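Local coordinates for choline binding protein PCPA (Streptococcus pneumoniae, PDB 4CP6) that is a choline-binding surface antigen of the pneumococcus, of vaccine interest, that probably attaches to choline on the cell envelope and carries a long leucine-rich-repeat domain, at residues S404-S407 against T408-I412; V47-E50 against A51-G55; I369-S373 against T374-V378; E281-T285 against F286-D290; Y84-E87 against T88-V92. One frame throughout, in Å; residues are numbered along the deposited sequence.

Contact 1: S404-S407 against T408-I412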
loop_
_atom_site.group_PDB
_atom_site.type_symbol
_atom_site.label_atom_id
_atom_site.label_comp_id
_atom_site.label_asym_id
_atom_site.label_seq_id
_atom_site.Cartn_x
_atom_site.Cartn_y
_atom_site.Cartn_z
ATOM N N SER A 404 39.000 5.221 9.961
ATOM C CA SER A 404 38.814 6.653 10.013
ATOM C C SER A 404 37.332 7.060 10.086
ATOM O O SER A 404 37.018 8.147 10.574
ATOM C CB SER A 404 39.457 7.289 8.795
ATOM O OG SER A 404 39.349 8.695 8.860
ATOM N N ASN A 405 36.413 6.196 9.618
ATOM C CA ASN A 405 34.991 6.538 9.514
ATOM C C ASN A 405 34.076 5.791 10.453
ATOM O O ASN A 405 32.982 6.299 10.739
ATOM C CB ASN A 405 34.532 6.368 8.073
ATOM C CG ASN A 405 35.241 7.346 7.170
ATOM O OD1 ASN A 405 36.226 7.012 6.462
ATOM N ND2 ASN A 405 34.851 8.589 7.257
ATOM N N LEU A 406 34.493 4.636 10.952
ATOM C CA LEU A 406 33.649 3.852 11.855
ATOM C C LEU A 406 33.489 4.497 13.209
ATOM O O LEU A 406 34.488 4.903 13.822
ATOM C CB LEU A 406 34.189 2.437 12.072
ATOM C CG LEU A 406 34.002 1.443 10.945
ATOM C CD1 LEU A 406 34.843 0.218 11.201
ATOM C CD2 LEU A 406 32.507 1.061 10.789
ATOM N N SER A 407 32.251 4.511 13.734
ATOM C CA SER A 407 32.002 5.062 15.060
ATOM C C SER A 407 32.413 4.081 16.151
ATOM O O SER A 407 32.404 4.444 17.342
ATOM C CB SER A 407 30.524 5.383 15.229
ATOM O OG SER A 407 29.740 4.210 15.038
ATOM N N THR A 408 32.716 2.839 15.751
ATOM C CA THR A 408 33.117 1.763 16.660
ATOM C C THR A 408 34.509 1.262 16.252
ATOM O O THR A 408 34.922 1.411 15.095
ATOM C CB THR A 408 32.055 0.640 16.589
ATOM O OG1 THR A 408 31.684 0.405 15.219
ATOM C CG2 THR A 408 30.795 1.001 17.378
ATOM N N SER A 409 35.206 0.617 17.202
ATOM C CA SER A 409 36.575 0.106 17.006
ATOM C C SER A 409 36.562 -1.384 16.641
ATOM O O SER A 409 37.151 -2.217 17.338
ATOM C CB SER A 409 37.384 0.305 18.286
ATOM O OG SER A 409 37.497 1.683 18.601
ATOM N N ASN A 410 35.879 -1.721 15.546
ATOM C CA ASN A 410 35.724 -3.110 15.118
ATOM C C ASN A 410 37.049 -3.760 14.735
ATOM O O ASN A 410 37.917 -3.090 14.167
ATOM C CB ASN A 410 34.831 -3.165 13.874
ATOM C CG ASN A 410 33.478 -2.559 14.123
ATOM O OD1 ASN A 410 33.354 -1.347 14.239
ATOM N ND2 ASN A 410 32.454 -3.382 14.241
ATOM N N ASP A 411 37.144 -5.082 14.945
ATOM C CA ASP A 411 38.283 -5.850 14.453
ATOM C C ASP A 411 38.185 -5.855 12.896
ATOM O O ASP A 411 37.115 -6.175 12.348
ATOM C CB ASP A 411 38.163 -7.283 14.985
ATOM C CG ASP A 411 39.331 -8.174 14.649
ATOM O OD1 ASP A 411 40.430 -7.644 14.451
ATOM O OD2 ASP A 411 39.144 -9.414 14.651
ATOM N N ILE A 412 39.262 -5.454 12.207
ATOM C CA ILE A 412 39.355 -5.421 10.750
ATOM C C ILE A 412 40.529 -6.300 10.340
ATOM O O ILE A 412 41.682 -6.049 10.749
ATOM C CB ILE A 412 39.515 -4.003 10.186
ATOM C CG1 ILE A 412 38.379 -3.064 10.688
ATOM C CG2 ILE A 412 39.563 -4.058 8.652
ATOM C CD1 ILE A 412 38.661 -1.631 10.464
HETATM O O HOH W 1 29.205 1.506 13.867
HETATM O O HOH W 2 35.490 3.846 18.712
#

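Contact 2: V47-E50 against A51-G55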
loop_
_atom_site.group_PDB
_atom_site.type_symbol
_atom_site.label_atom_id
_atom_site.label_comp_id
_atom_site.label_asym_id
_atom_site.label_seq_id
_atom_site.Cartn_x
_atom_site.Cartn_y
_atom_site.Cartn_z
ATOM N N VAL A 47 -23.579 14.759 8.320
ATOM C CA VAL A 47 -24.992 14.646 8.618
ATOM C C VAL A 47 -25.084 14.077 10.045
ATOM O O VAL A 47 -24.368 13.129 10.417
ATOM C CB VAL A 47 -25.675 13.675 7.627
ATOM C CG1 VAL A 47 -27.079 13.250 8.110
ATOM C CG2 VAL A 47 -25.711 14.272 6.230
ATOM N N GLU A 48 -25.944 14.707 10.861
ATOM C CA GLU A 48 -26.185 14.255 12.220
ATOM C C GLU A 48 -27.447 13.395 12.227
ATOM O O GLU A 48 -28.499 13.850 11.782
ATOM C CB GLU A 48 -26.390 15.472 13.107
ATOM C CG GLU A 48 -26.596 15.112 14.561
ATOM C CD GLU A 48 -26.533 16.340 15.439
ATOM O OE1 GLU A 48 -25.410 16.849 15.657
ATOM O OE2 GLU A 48 -27.606 16.820 15.866
ATOM N N PHE A 49 -27.351 12.178 12.756
ATOM C CA PHE A 49 -28.451 11.237 12.821
ATOM C C PHE A 49 -29.182 11.350 14.146
ATOM O O PHE A 49 -28.597 11.764 15.147
ATOM C CB PHE A 49 -27.941 9.793 12.610
ATOM C CG PHE A 49 -27.410 9.564 11.208
ATOM C CD1 PHE A 49 -28.277 9.270 10.164
ATOM C CD2 PHE A 49 -26.056 9.705 10.926
ATOM C CE1 PHE A 49 -27.796 9.077 8.865
ATOM C CE2 PHE A 49 -25.575 9.521 9.625
ATOM C CZ PHE A 49 -26.449 9.198 8.605
ATOM N N GLU A 50 -30.457 10.961 14.145
ATOM C CA GLU A 50 -31.306 10.929 15.328
ATOM C C GLU A 50 -30.947 9.707 16.158
ATOM O O GLU A 50 -30.461 8.709 15.617
ATOM C CB GLU A 50 -32.769 10.813 14.885
ATOM C CG GLU A 50 -33.214 11.973 13.999
ATOM C CD GLU A 50 -34.446 11.749 13.140
ATOM O OE1 GLU A 50 -35.110 10.700 13.298
ATOM O OE2 GLU A 50 -34.752 12.633 12.308
ATOM N N ALA A 51 -31.231 9.735 17.477
ATOM C CA ALA A 51 -30.971 8.589 18.343
ATOM C C ALA A 51 -31.588 7.324 17.789
ATOM O O ALA A 51 -30.939 6.283 17.787
ATOM C CB ALA A 51 -31.508 8.862 19.747
ATOM N N GLY A 52 -32.837 7.420 17.312
ATOM C CA GLY A 52 -33.574 6.273 16.789
ATOM C C GLY A 52 -32.983 5.666 15.537
ATOM O O GLY A 52 -33.304 4.519 15.214
ATOM N N GLN A 53 -32.124 6.431 14.828
ATOM C CA GLN A 53 -31.445 5.975 13.599
ATOM C C GLN A 53 -30.166 5.217 13.920
ATOM O O GLN A 53 -29.645 4.526 13.038
ATOM C CB GLN A 53 -31.140 7.187 12.693
ATOM C CG GLN A 53 -32.379 7.804 12.037
ATOM C CD GLN A 53 -32.097 9.042 11.197
ATOM O OE1 GLN A 53 -31.539 10.075 11.644
ATOM N NE2 GLN A 53 -32.564 9.009 9.957
ATOM N N ASP A 54 -29.644 5.320 15.152
ATOM C CA ASP A 54 -28.409 4.628 15.543
ATOM C C ASP A 54 -28.541 3.115 15.374
ATOM O O ASP A 54 -29.511 2.525 15.858
ATOM C CB ASP A 54 -28.085 4.926 17.016
ATOM C CG ASP A 54 -26.657 4.601 17.407
ATOM O OD1 ASP A 54 -25.746 4.784 16.561
ATOM O OD2 ASP A 54 -26.424 4.296 18.593
ATOM N N GLY A 55 -27.594 2.495 14.654
ATOM C CA GLY A 55 -27.567 1.045 14.470
ATOM C C GLY A 55 -28.709 0.469 13.657
ATOM O O GLY A 55 -28.988 -0.728 13.743
#

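Contact 3: I369-S373 against T374-V378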
loop_
_atom_site.group_PDB
_atom_site.type_symbol
_atom_site.label_atom_id
_atom_site.label_comp_id
_atom_site.label_asym_id
_atom_site.label_seq_id
_atom_site.Cartn_x
_atom_site.Cartn_y
_atom_site.Cartn_z
ATOM N N ILE A 369 33.979 -7.160 2.677
ATOM C CA ILE A 369 34.013 -6.127 1.650
ATOM C C ILE A 369 34.913 -6.648 0.553
ATOM O O ILE A 369 36.121 -6.786 0.772
ATOM C CB ILE A 369 34.489 -4.784 2.211
ATOM C CG1 ILE A 369 33.599 -4.376 3.432
ATOM C CG2 ILE A 369 34.531 -3.717 1.102
ATOM C CD1 ILE A 369 33.813 -2.952 3.974
ATOM N N LYS A 370 34.349 -6.941 -0.627
ATOM C CA LYS A 370 35.152 -7.553 -1.697
ATOM C C LYS A 370 35.864 -6.581 -2.608
ATOM O O LYS A 370 36.764 -7.006 -3.339
ATOM C CB LYS A 370 34.252 -8.488 -2.521
ATOM C CG LYS A 370 33.723 -9.667 -1.720
ATOM C CD LYS A 370 32.901 -10.622 -2.569
ATOM C CE LYS A 370 33.696 -11.628 -3.358
ATOM N NZ LYS A 370 32.838 -12.293 -4.380
ATOM N N ASN A 371 35.509 -5.304 -2.584
ATOM C CA ASN A 371 36.092 -4.296 -3.462
ATOM C C ASN A 371 37.586 -4.075 -3.221
ATOM O O ASN A 371 38.064 -4.281 -2.095
ATOM C CB ASN A 371 35.314 -2.998 -3.378
ATOM C CG ASN A 371 35.824 -1.927 -4.322
ATOM O OD1 ASN A 371 36.509 -0.982 -3.912
ATOM N ND2 ASN A 371 35.561 -2.082 -5.628
ATOM N N LYS A 372 38.316 -3.666 -4.288
ATOM C CA LYS A 372 39.782 -3.438 -4.250
ATOM C C LYS A 372 40.187 -2.046 -4.755
ATOM O O LYS A 372 41.367 -1.842 -5.079
ATOM C CB LYS A 372 40.484 -4.501 -5.110
ATOM C CG LYS A 372 40.286 -5.928 -4.667
ATOM C CD LYS A 372 40.879 -6.880 -5.692
ATOM C CE LYS A 372 40.862 -8.299 -5.181
ATOM N NZ LYS A 372 41.580 -9.218 -6.101
ATOM N N SER A 373 39.242 -1.084 -4.819
ATOM C CA SER A 373 39.529 0.267 -5.296
ATOM C C SER A 373 40.443 1.058 -4.362
ATOM O O SER A 373 40.290 1.018 -3.136
ATOM C CB SER A 373 38.238 1.047 -5.530
ATOM O OG SER A 373 38.512 2.415 -5.797
ATOM N N THR A 374 41.363 1.839 -4.961
ATOM C CA THR A 374 42.241 2.728 -4.197
ATOM C C THR A 374 41.433 3.958 -3.727
ATOM O O THR A 374 41.885 4.690 -2.844
ATOM C CB THR A 374 43.464 3.151 -5.051
ATOM O OG1 THR A 374 43.007 3.729 -6.279
ATOM C CG2 THR A 374 44.411 1.983 -5.343
ATOM N N GLU A 375 40.220 4.157 -4.305
ATOM C CA GLU A 375 39.311 5.275 -4.023
ATOM C C GLU A 375 38.106 4.877 -3.148
ATOM O O GLU A 375 37.165 5.671 -3.018
ATOM C CB GLU A 375 38.781 5.885 -5.349
ATOM C CG GLU A 375 39.800 6.079 -6.468
ATOM C CD GLU A 375 40.962 7.008 -6.173
ATOM O OE1 GLU A 375 40.719 8.217 -5.957
ATOM O OE2 GLU A 375 42.119 6.529 -6.184
ATOM N N PHE A 376 38.125 3.665 -2.545
ATOM C CA PHE A 376 37.021 3.140 -1.716
ATOM C C PHE A 376 36.572 4.173 -0.697
ATOM O O PHE A 376 37.410 4.708 0.022
ATOM C CB PHE A 376 37.484 1.869 -0.983
ATOM C CG PHE A 376 36.359 1.149 -0.275
ATOM C CD1 PHE A 376 35.497 0.320 -0.976
ATOM C CD2 PHE A 376 36.146 1.326 1.082
ATOM C CE1 PHE A 376 34.439 -0.317 -0.338
ATOM C CE2 PHE A 376 35.094 0.670 1.720
ATOM C CZ PHE A 376 34.238 -0.121 1.001
ATOM N N SER A 377 35.256 4.422 -0.591
ATOM C CA SER A 377 34.774 5.409 0.353
ATOM C C SER A 377 33.631 4.927 1.246
ATOM O O SER A 377 32.758 4.148 0.831
ATOM C CB SER A 377 34.393 6.692 -0.377
ATOM O OG SER A 377 33.251 6.501 -1.189
ATOM N N VAL A 378 33.631 5.452 2.475
ATOM C CA VAL A 378 32.679 5.162 3.552
ATOM C C VAL A 378 32.395 6.518 4.200
ATOM O O VAL A 378 33.318 7.341 4.328
ATOM C CB VAL A 378 33.355 4.209 4.592
ATOM C CG1 VAL A 378 32.468 3.945 5.804
ATOM C CG2 VAL A 378 33.762 2.885 3.939
#

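Contact 4: E281-T285 against F286-D290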
loop_
_atom_site.group_PDB
_atom_site.type_symbol
_atom_site.label_atom_id
_atom_site.label_comp_id
_atom_site.label_asym_id
_atom_site.label_seq_id
_atom_site.Cartn_x
_atom_site.Cartn_y
_atom_site.Cartn_z
ATOM N N GLU A 281 16.516 -6.089 -12.131
ATOM C CA GLU A 281 17.367 -4.913 -11.985
ATOM C C GLU A 281 17.115 -4.089 -10.734
ATOM O O GLU A 281 18.027 -3.400 -10.286
ATOM C CB GLU A 281 17.177 -3.952 -13.169
ATOM C CG GLU A 281 17.481 -4.571 -14.527
ATOM C CD GLU A 281 16.996 -3.768 -15.724
ATOM O OE1 GLU A 281 16.219 -2.801 -15.544
ATOM O OE2 GLU A 281 17.382 -4.132 -16.857
ATOM N N LYS A 282 15.888 -4.085 -10.232
ATOM C CA LYS A 282 15.516 -3.191 -9.145
ATOM C C LYS A 282 14.629 -3.824 -8.116
ATOM O O LYS A 282 13.661 -4.511 -8.457
ATOM C CB LYS A 282 14.820 -1.964 -9.792
ATOM C CG LYS A 282 14.242 -0.947 -8.806
ATOM C CD LYS A 282 13.681 0.228 -9.597
ATOM C CE LYS A 282 13.249 1.346 -8.715
ATOM N NZ LYS A 282 12.685 2.456 -9.536
ATOM N N ILE A 283 14.928 -3.519 -6.845
ATOM C CA ILE A 283 14.113 -3.924 -5.706
ATOM C C ILE A 283 13.557 -2.633 -5.092
ATOM O O ILE A 283 14.330 -1.781 -4.617
ATOM C CB ILE A 283 14.937 -4.726 -4.679
ATOM C CG1 ILE A 283 15.400 -6.043 -5.322
ATOM C CG2 ILE A 283 14.151 -4.950 -3.389
ATOM C CD1 ILE A 283 16.408 -6.823 -4.483
ATOM N N GLY A 284 12.228 -2.492 -5.127
ATOM C CA GLY A 284 11.533 -1.293 -4.662
ATOM C C GLY A 284 11.615 -1.038 -3.173
ATOM O O GLY A 284 11.894 -1.942 -2.379
ATOM N N THR A 285 11.244 0.183 -2.775
ATOM C CA THR A 285 11.284 0.574 -1.369
ATOM C C THR A 285 10.360 -0.330 -0.527
ATOM O O THR A 285 9.257 -0.691 -0.956
ATOM C CB THR A 285 11.038 2.094 -1.225
ATOM O OG1 THR A 285 11.299 2.492 0.119
ATOM C CG2 THR A 285 9.609 2.484 -1.560
ATOM N N PHE A 286 10.808 -0.706 0.696
ATOM C CA PHE A 286 10.062 -1.580 1.596
ATOM C C PHE A 286 9.709 -2.922 0.960
ATOM O O PHE A 286 8.778 -3.592 1.440
ATOM C CB PHE A 286 8.799 -0.879 2.115
ATOM C CG PHE A 286 9.021 0.270 3.069
ATOM C CD1 PHE A 286 9.349 1.531 2.590
ATOM C CD2 PHE A 286 8.848 0.098 4.438
ATOM C CE1 PHE A 286 9.536 2.598 3.470
ATOM C CE2 PHE A 286 9.045 1.163 5.318
ATOM C CZ PHE A 286 9.394 2.397 4.826
ATOM N N ALA A 287 10.432 -3.357 -0.106
ATOM C CA ALA A 287 9.995 -4.590 -0.758
ATOM C C ALA A 287 9.848 -5.757 0.207
ATOM O O ALA A 287 8.869 -6.498 0.083
ATOM C CB ALA A 287 10.936 -4.972 -1.883
ATOM N N PHE A 288 10.808 -5.957 1.134
ATOM C CA PHE A 288 10.746 -7.090 2.060
ATOM C C PHE A 288 10.491 -6.635 3.469
ATOM O O PHE A 288 10.747 -7.403 4.416
ATOM C CB PHE A 288 12.005 -7.978 1.966
ATOM C CG PHE A 288 12.458 -8.268 0.560
ATOM C CD1 PHE A 288 11.673 -9.035 -0.294
ATOM C CD2 PHE A 288 13.656 -7.757 0.082
ATOM C CE1 PHE A 288 12.087 -9.277 -1.608
ATOM C CE2 PHE A 288 14.066 -8.004 -1.232
ATOM C CZ PHE A 288 13.253 -8.734 -2.067
ATOM N N ALA A 289 9.963 -5.417 3.656
ATOM C CA ALA A 289 9.727 -4.920 4.997
ATOM C C ALA A 289 8.779 -5.829 5.771
ATOM O O ALA A 289 7.694 -6.146 5.304
ATOM C CB ALA A 289 9.204 -3.485 4.970
ATOM N N ASP A 290 9.200 -6.273 6.949
ATOM C CA ASP A 290 8.392 -7.159 7.807
ATOM C C ASP A 290 8.056 -8.504 7.123
ATOM O O ASP A 290 7.028 -9.123 7.459
ATOM C CB ASP A 290 7.161 -6.453 8.380
ATOM C CG ASP A 290 7.499 -5.279 9.288
ATOM O OD1 ASP A 290 8.607 -5.277 9.884
ATOM O OD2 ASP A 290 6.644 -4.369 9.419
#

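Contact 5: Y84-E87 against T88-V92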
loop_
_atom_site.group_PDB
_atom_site.type_symbol
_atom_site.label_atom_id
_atom_site.label_comp_id
_atom_site.label_asym_id
_atom_site.label_seq_id
_atom_site.Cartn_x
_atom_site.Cartn_y
_atom_site.Cartn_z
ATOM N N TYR A 84 -17.277 10.704 13.221
ATOM C CA TYR A 84 -16.277 11.264 14.114
ATOM C C TYR A 84 -16.778 11.245 15.534
ATOM O O TYR A 84 -17.929 11.592 15.802
ATOM C CB TYR A 84 -15.928 12.709 13.752
ATOM C CG TYR A 84 -15.214 12.833 12.437
ATOM C CD1 TYR A 84 -13.841 12.617 12.346
ATOM C CD2 TYR A 84 -15.881 13.283 11.306
ATOM C CE1 TYR A 84 -13.170 12.752 11.131
ATOM C CE2 TYR A 84 -15.220 13.448 10.097
ATOM C CZ TYR A 84 -13.869 13.165 10.006
ATOM O OH TYR A 84 -13.241 13.315 8.799
ATOM N N PRO A 85 -15.893 10.934 16.473
ATOM C CA PRO A 85 -16.262 11.048 17.886
ATOM C C PRO A 85 -16.393 12.521 18.266
ATOM O O PRO A 85 -15.868 13.413 17.579
ATOM C CB PRO A 85 -15.100 10.402 18.616
ATOM C CG PRO A 85 -13.913 10.595 17.697
ATOM C CD PRO A 85 -14.470 10.575 16.298
ATOM N N ASP A 86 -17.110 12.777 19.364
ATOM C CA ASP A 86 -17.310 14.124 19.858
ATOM C C ASP A 86 -16.365 14.359 21.024
ATOM O O ASP A 86 -16.065 13.421 21.778
ATOM C CB ASP A 86 -18.758 14.264 20.344
ATOM C CG ASP A 86 -19.133 15.701 20.580
ATOM O OD1 ASP A 86 -19.442 16.401 19.586
ATOM O OD2 ASP A 86 -19.070 16.139 21.745
ATOM N N GLU A 87 -15.903 15.613 21.194
ATOM C CA GLU A 87 -15.006 15.988 22.292
ATOM C C GLU A 87 -15.589 15.597 23.670
ATOM O O GLU A 87 -14.829 15.253 24.574
ATOM C CB GLU A 87 -14.620 17.492 22.208
ATOM C CG GLU A 87 -15.146 18.381 23.331
ATOM C CD GLU A 87 -15.885 19.632 22.899
ATOM O OE1 GLU A 87 -15.339 20.399 22.071
ATOM O OE2 GLU A 87 -17.003 19.861 23.414
ATOM N N THR A 88 -16.938 15.601 23.808
ATOM C CA THR A 88 -17.609 15.239 25.059
ATOM C C THR A 88 -17.559 13.744 25.332
ATOM O O THR A 88 -17.762 13.323 26.461
ATOM C CB THR A 88 -19.088 15.685 25.061
ATOM O OG1 THR A 88 -19.812 14.947 24.064
ATOM C CG2 THR A 88 -19.261 17.186 24.857
ATOM N N GLY A 89 -17.374 12.925 24.296
ATOM C CA GLY A 89 -17.433 11.490 24.534
ATOM C C GLY A 89 -18.858 10.946 24.496
ATOM O O GLY A 89 -19.068 9.753 24.730
ATOM N N ARG A 90 -19.856 11.815 24.183
ATOM C CA ARG A 90 -21.249 11.384 24.024
ATOM C C ARG A 90 -21.308 10.407 22.837
ATOM O O ARG A 90 -20.417 10.444 21.964
ATOM C CB ARG A 90 -22.166 12.601 23.740
ATOM C CG ARG A 90 -21.938 13.313 22.366
ATOM C CD ARG A 90 -22.754 14.600 22.195
ATOM N NE ARG A 90 -24.196 14.324 22.190
ATOM C CZ ARG A 90 -24.878 13.927 21.117
ATOM N NH1 ARG A 90 -24.274 13.841 19.932
ATOM N NH2 ARG A 90 -26.175 13.619 21.219
ATOM N N ILE A 91 -22.334 9.540 22.798
ATOM C CA ILE A 91 -22.542 8.648 21.654
ATOM C C ILE A 91 -22.908 9.540 20.457
ATOM O O ILE A 91 -23.754 10.456 20.582
ATOM C CB ILE A 91 -23.686 7.636 21.945
ATOM C CG1 ILE A 91 -23.340 6.658 23.092
ATOM C CG2 ILE A 91 -24.149 6.894 20.680
ATOM C CD1 ILE A 91 -22.208 5.604 22.843
ATOM N N VAL A 92 -22.256 9.284 19.291
ATOM C CA VAL A 92 -22.526 9.963 18.033
ATOM C C VAL A 92 -23.265 8.890 17.227
ATOM O O VAL A 92 -22.724 7.792 16.993
ATOM C CB VAL A 92 -21.225 10.482 17.356
ATOM C CG1 VAL A 92 -21.515 11.055 15.977
ATOM C CG2 VAL A 92 -20.554 11.550 18.233
HETATM O O HOH W 3 -18.033 10.555 20.764
HETATM O O HOH W 4 -22.096 15.364 18.575
#

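Contact 1: S404-S407 against T408-I412
L406 is the first residue beyond helix 396-405 to leave helical backbone angles, and from it the chain bends through S407 and T408 so that the leucine side chain faces the residues that come next. Its CB sits 3.3 Å from T408 O. Further out, L406 CD1 approaches N410 OD1 to 3.7 Å, the two side chains crossing at about a right angle, and the same methyl meets I412 CD1 at 4.3 Å in a loose apolar contact. In N410, CG stands opposite the carbonyl carbon (chi1 -58°), which turns the amide oxygen back toward T408. T408 OG1 donates to N410 OD1 over 2.6 Å, in the carbonyl plane and on a lone pair, with a C=O...donor angle of 140°. This bend lies at the C-terminal end of the leucine-rich-repeat solenoid and leads into strand 412-414, an edge strand of a parallel sheet, which I412 opens; F391 of the adjacent strand packs on L406, N410 and I412. The other half of the N410 amide is also engaged, ND2 donating to V389 O, so the buried group is held flat from both ends. A water donates a hydrogen bond to T408 OG1 at 3.0 Å and is also hydrogen-bonded to S407 OG at 3.0 Å. A second water joins S409 OG to S407 O, the latter bond being weak.

Contact 2: V47-E50 against A51-G55
Two hydrogen bonds tie E50 to Q53 across this turn. Q53 OE1 accepts the backbone N-H of E50 at 2.9 Å in an almost straight bond (177°), and the donor lies in the carbonyl plane on a lone pair of the amide. Q53 N in turn donates to E50 O at 2.9 Å, reaching the oxygen from above its carbonyl plane. The segment 51-53 is a short 3-10 turn, closed further by D54 N to A51 O at 3.1 Å. The Q53 side chain thus turns back to bond the N-H of the residue just ahead of the 3-10 turn, while its own backbone N-H closes the turn on the carbonyl of that same residue. Among flat groups, the E50 carboxylate and the Q53 amide are stacked with their planes 30° apart, and E50 CG comes within 3.5 Å of Q53 OE1. Aromatic contact is made at the rim of F49: Q53 OE1 lies 3.7 Å from F49 CD1, near the ring plane, with the amide turned 65° against the ring. V47 CG1 lies over one face of that ring, offset toward its rim, and F58 and Y94 meet F49 edge-to-face, so that the F49 ring, in the loop between strands 35-40 and 57-59, is buried in an aromatic cluster. D54 OD1 accepts from Y94 N.

Contact 3: I369-S373 against T374-V378
F376 reaches back from the end of a turn toward N371 and I369. Its CB lies 3.6 Å from S373 O. With CG opposite the backbone N (chi1 -171°), the ring is sent alongside N371: CD1 meets N371 OD1 at 3.4 Å, the oxygen lying at the ring edge near its plane. The two side chains slide past each other in opposite directions, amide and ring planes 28° apart. Beyond this, CE1 nears N371 CB as well as the isoleucine, and at the tip CZ touches I369 CG2 at 3.6 Å, an oblique apolar contact. I398 of helix 396-405 also packs on F376, and L402 on I369. The loop connects strand 366-369 of one parallel sheet to the weakly bonded strand 377-378 in a two-stranded sheet with 351-352, as part of a coil in the BspA-type leucine-rich-repeat region. Two small side-chain motifs shape it. N371 OD1 accepts from S373 N at 2.9 Å, an Asx turn in which the donor stands above the carbonyl plane, while N371 ND2 donates to N347 O in a neighbouring loop. S373 OG then accepts from E375 N at 2.9 Å, as in an ST turn, and so supports the type I beta turn from S373 to F376, whose own bond, F376 N to S373 O, is weak at 3.5 Å. T374 OG1 donates to E375 OE2 on its anti lone pair.

Contact 4: E281-T285 against F286-D290
A287 N donates to G284 O at 3.1 Å, closing a type II beta turn from G284 to A287. The bond is bent (136° at the hydrogen), and the donor stands 39° out of the carbonyl plane. The same oxygen lies 3.2 Å from A287 CB. Inside the turn F286 adopts a positive phi of 57°, and its side chain lies beside that of T285, pointing the same way: F286 CD1 comes to 3.3 Å from T285 OG1. That hydroxyl is hydrogen-bonded to R308 O, while the F286 ring stacks on Y263. On the interior side the branch methyl of I283 does the touching, with CG2 3.6 Å from A287 CB and 3.7 Å from F288 CE2. A287 CB also sits over the centre of one face of the F288 ring, so methyl, alanine and phenylalanine form a compact apolar cluster, to which F311 adds a second ring. A type I turn follows directly, A289 N donating to F286 O at 3.1 Å. Such a short parallel strand, here 282-283, running into consecutive tight turns with buried aliphatic and aromatic side chains belongs to a coil of the BspA-type leucine-rich-repeat solenoid.

Contact 5: Y84-E87 against T88-V92
D86 turns its carboxylate opposite its own backbone N (chi1 -167°), and T88 sets OG1 between its N and carbonyl carbon (chi1 66°); together these rotations bring the threonine hydroxyl within bonding distance of D86 OD2. T88 OG1 donates to D86 OD2 at 2.7 Å, and T88 N donates to the same oxygen at 3.0 Å with an angle of 163°. The two donors arrive on the anti side from opposite faces of the carboxylate plane, so OD2 is gripped twice by one residue. This is an Asx turn laid over a type I beta turn from D86 to G89, closed by G89 N to D86 O at 2.9 Å; an ST turn follows, R90 N donating to T88 OG1 at 3.1 Å. The loop, which runs between strands 69-76 and 97-100, is thus folded on itself at the surface by overlapping Asx-turn, beta-turn and ST-turn bonds. G89 continues the turn with a positive phi. Two waters add bridges: one accepts from D86 N at 2.8 Å and donates to R90 O, and another joins D86 OD1 to R90 NH1, linking opposite charges without direct contact. D86 CB lies 3.9 Å from R90 CG, and V92 CG2 packs against the backbone, 3.6 Å from Y84 O. The Y84 ring stacks on H113, and its hydroxyl is hydrogen-bonded to Q79.

How the contacts relate
The five contacts are spread along an elongated chain. Contact 4 is buried, its centre about 13 Å from that of the chain, and rests chiefly on methyl and ring packing. Contacts 1 and 3 are partly buried near the C-terminal end, with centres 15 Å apart; they touch where N405 packs on V378, and contact 1 includes the end of helix 396-405, while contact 3 packs against that helix. Contacts 2 and 5 are surface loops near the other end, 13 Å apart between centres, joined by D54 packing on I91. Polar turn bonds dominate contact 5, whereas contact 2 combines such bonds with a buried ring. Water bridges occur in contacts 1 and 5. Contacts 3 and 4 share one repeat region, their nearest atoms about 17 Å apart.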